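Local structure of deacylase (Burkholderia multivorans, 5THW) at residues M87-G91 and I127-N131. The protein probably hydrolyses N-carbamoyl amino acids as a zinc-dependent amidase of the peptidase M20 family, with two zinc ions per subunit. Sequence-based numbering, arbitrary orientation.
Sequences MRRAG and IRSLN
The guanidinium of Arg89 has Leu130 CB over one face, 3.5 Å above its plane and close to its centre. At its edge, in its plane, lies OD1 of Asn131, whose amide is turned 34° from the guanidinium. Arg89 grips this amide side-on, with two nitrogens on one oxygen. Arg89 NE donates to Asn131 OD1 at 2.9 Å, from a position tilted out of the carbonyl plane. Arg89 NH2 donates to the same Asn131 OD1 at 2.8 Å, in that plane. Both bonds are moderately bent at the hydrogen.

CB of Arg89 points toward the helix. With CG anti to the backbone N (chi1 -179°) and the chain extended to NE, the guanidinium is carried to the helix surface. On the way, Arg89 CD passes Ile127 CG2 at 3.8 Å. Arg89 NH2 also bonds Ile135 O, just past the helix, and Asn131 ND2 bonds Ala73 O. These second bonds probably help to fix how both flat groups are turned. Ile127 also packs on Val143 and Leu130 on Ile141, both of the neighbouring strand 141-145.

The contact joins the end of strand 85-89 to the last turns of helix 117-132. It is helix-on-sheet packing in the alpha/beta zinc-binding domain of M20 enzymes, with the two-nitrogen grip of Arg89 on Asn131 at its margin.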
ATOM      1  N   MET A  87      29.559 -12.224  23.977  1.00 48.85           N
ATOM      2  CA  MET A  87      30.518 -13.315  23.878  1.00 45.54           C
ATOM      3  C   MET A  87      31.842 -12.852  24.469  1.00 51.26           C
ATOM      4  O   MET A  87      32.486 -11.943  23.933  1.00 54.24           O
ATOM      5  CB  MET A  87      30.664 -13.771  22.428  1.00 38.92           C
ATOM      6  CG  MET A  87      29.349 -14.312  21.882  1.00 55.09           C
ATOM      7  SD  MET A  87      29.157 -14.302  20.094  1.00 54.46           S
ATOM      8  CE  MET A  87      28.525 -12.644  19.823  1.00 57.31           C
ATOM      9  N   ARG A  88      32.245 -13.488  25.568  1.00 43.40           N
ATOM     10  CA  ARG A  88      33.255 -12.960  26.474  1.00 53.34           C
ATOM     11  C   ARG A  88      34.527 -13.789  26.392  1.00 61.44           C
ATOM     12  O   ARG A  88      34.479 -15.022  26.456  1.00 57.96           O
ATOM     13  CB  ARG A  88      32.723 -12.947  27.910  1.00 60.72           C
ATOM     14  CG  ARG A  88      33.693 -12.423  28.962  1.00 57.27           C
ATOM     15  CD  ARG A  88      32.962 -12.192  30.279  1.00 55.01           C
ATOM     16  NE  ARG A  88      33.860 -11.838  31.378  1.00 70.76           N
ATOM     17  CZ  ARG A  88      33.986 -10.617  31.890  1.00 75.14           C
ATOM     18  NH1 ARG A  88      33.273  -9.609  31.397  1.00 78.08           N
ATOM     19  NH2 ARG A  88      34.826 -10.405  32.898  1.00 69.92           N
ATOM     20  N   ARG A  89      35.660 -13.110  26.247  1.00 68.59           N
ATOM     21  CA  ARG A  89      36.973 -13.730  26.344  1.00 59.87           C
ATOM     22  C   ARG A  89      37.601 -13.280  27.653  1.00 61.52           C
ATOM     23  O   ARG A  89      37.814 -12.081  27.861  1.00 71.85           O
ATOM     24  CB  ARG A  89      37.849 -13.342  25.153  1.00 58.16           C
ATOM     25  CG  ARG A  89      39.228 -13.970  25.154  1.00 58.86           C
ATOM     26  CD  ARG A  89      40.004 -13.565  23.916  1.00 58.30           C
ATOM     27  NE  ARG A  89      41.170 -14.414  23.701  1.00 54.66           N
ATOM     28  CZ  ARG A  89      42.378 -14.151  24.183  1.00 56.63           C
ATOM     29  NH1 ARG A  89      42.574 -13.055  24.899  1.00 57.92           N
ATOM     30  NH2 ARG A  89      43.385 -14.977  23.940  1.00 53.66           N
ATOM     31  N   ALA A  90      37.892 -14.241  28.528  1.00 64.66           N
ATOM     32  CA  ALA A  90      38.348 -13.925  29.875  1.00 69.45           C
ATOM     33  C   ALA A  90      39.658 -13.146  29.845  1.00 71.95           C
ATOM     34  O   ALA A  90      40.469 -13.274  28.922  1.00 62.85           O
ATOM     35  CB  ALA A  90      38.521 -15.206  30.696  1.00 69.38           C
ATOM     36  N   GLY A  91      39.863 -12.331  30.878  1.00 74.00           N
ATOM     37  CA  GLY A  91      41.104 -11.620  31.066  1.00 76.68           C
ATOM     38  C   GLY A  91      41.867 -12.108  32.290  1.00 81.04           C
ATOM     39  O   GLY A  91      41.413 -12.957  33.056  1.00 80.10           O
ATOM     40  N   ILE A 127      39.155 -12.342  18.567  1.00 55.06           N
ATOM     41  CA  ILE A 127      39.299 -13.352  19.613  1.00 54.38           C
ATOM     42  C   ILE A 127      40.118 -14.535  19.111  1.00 49.41           C
ATOM     43  O   ILE A 127      40.983 -15.054  19.825  1.00 53.81           O
ATOM     44  CB  ILE A 127      37.917 -13.773  20.140  1.00 47.13           C
ATOM     45  CG1 ILE A 127      37.312 -12.609  20.925  1.00 47.29           C
ATOM     46  CG2 ILE A 127      38.022 -15.016  21.019  1.00 45.05           C
ATOM     47  CD1 ILE A 127      35.890 -12.812  21.336  1.00 46.44           C
ATOM     48  N   ARG A 128      39.869 -14.972  17.876  1.00 45.49           N
ATOM     49  CA  ARG A 128      40.644 -16.078  17.323  1.00 49.02           C
ATOM     50  C   ARG A 128      42.116 -15.703  17.160  1.00 58.75           C
ATOM     51  O   ARG A 128      43.004 -16.500  17.495  1.00 55.45           O
ATOM     52  CB  ARG A 128      40.053 -16.511  15.980  1.00 42.27           C
ATOM     53  CG  ARG A 128      38.721 -17.228  16.086  1.00 47.33           C
ATOM     54  CD  ARG A 128      38.035 -17.327  14.736  1.00 59.71           C
ATOM     55  NE  ARG A 128      36.932 -18.286  14.750  1.00 67.20           N
ATOM     56  CZ  ARG A 128      36.112 -18.500  13.725  1.00 67.83           C
ATOM     57  NH1 ARG A 128      36.254 -17.811  12.598  1.00 68.62           N
ATOM     58  NH2 ARG A 128      35.141 -19.397  13.834  1.00 66.10           N
ATOM     59  N   SER A 129      42.397 -14.481  16.693  1.00 55.26           N
ATOM     60  CA  SER A 129      43.787 -14.074  16.492  1.00 50.21           C
ATOM     61  C   SER A 129      44.540 -14.010  17.814  1.00 49.72           C
ATOM     62  O   SER A 129      45.709 -14.414  17.893  1.00 49.99           O
ATOM     63  CB  SER A 129      43.852 -12.717  15.782  1.00 51.43           C
ATOM     64  OG  SER A 129      43.416 -12.796  14.437  1.00 51.60           O
ATOM     65  N   LEU A 130      43.889 -13.504  18.866  1.00 46.75           N
ATOM     66  CA  LEU A 130      44.510 -13.488  20.186  1.00 50.76           C
ATOM     67  C   LEU A 130      44.816 -14.902  20.667  1.00 64.82           C
ATOM     68  O   LEU A 130      45.876 -15.155  21.256  1.00 73.33           O
ATOM     69  CB  LEU A 130      43.599 -12.767  21.175  1.00 50.60           C
ATOM     70  CG  LEU A 130      43.424 -11.269  20.947  1.00 56.15           C
ATOM     71  CD1 LEU A 130      42.380 -10.707  21.901  1.00 49.44           C
ATOM     72  CD2 LEU A 130      44.763 -10.551  21.113  1.00 60.82           C
ATOM     73  N   ASN A 131      43.898 -15.839  20.425  1.00 59.15           N
ATOM     74  CA  ASN A 131      44.160 -17.232  20.763  1.00 61.94           C
ATOM     75  C   ASN A 131      45.321 -17.786  19.948  1.00 63.74           C
ATOM     76  O   ASN A 131      46.146 -18.546  20.468  1.00 76.54           O
ATOM     77  CB  ASN A 131      42.899 -18.067  20.543  1.00 56.20           C
ATOM     78  CG  ASN A 131      41.786 -17.682  21.482  1.00 52.39           C
ATOM     79  OD1 ASN A 131      41.997 -16.930  22.430  1.00 54.02           O
ATOM     80  ND2 ASN A 131      40.591 -18.202  21.232  1.00 49.71           N
TER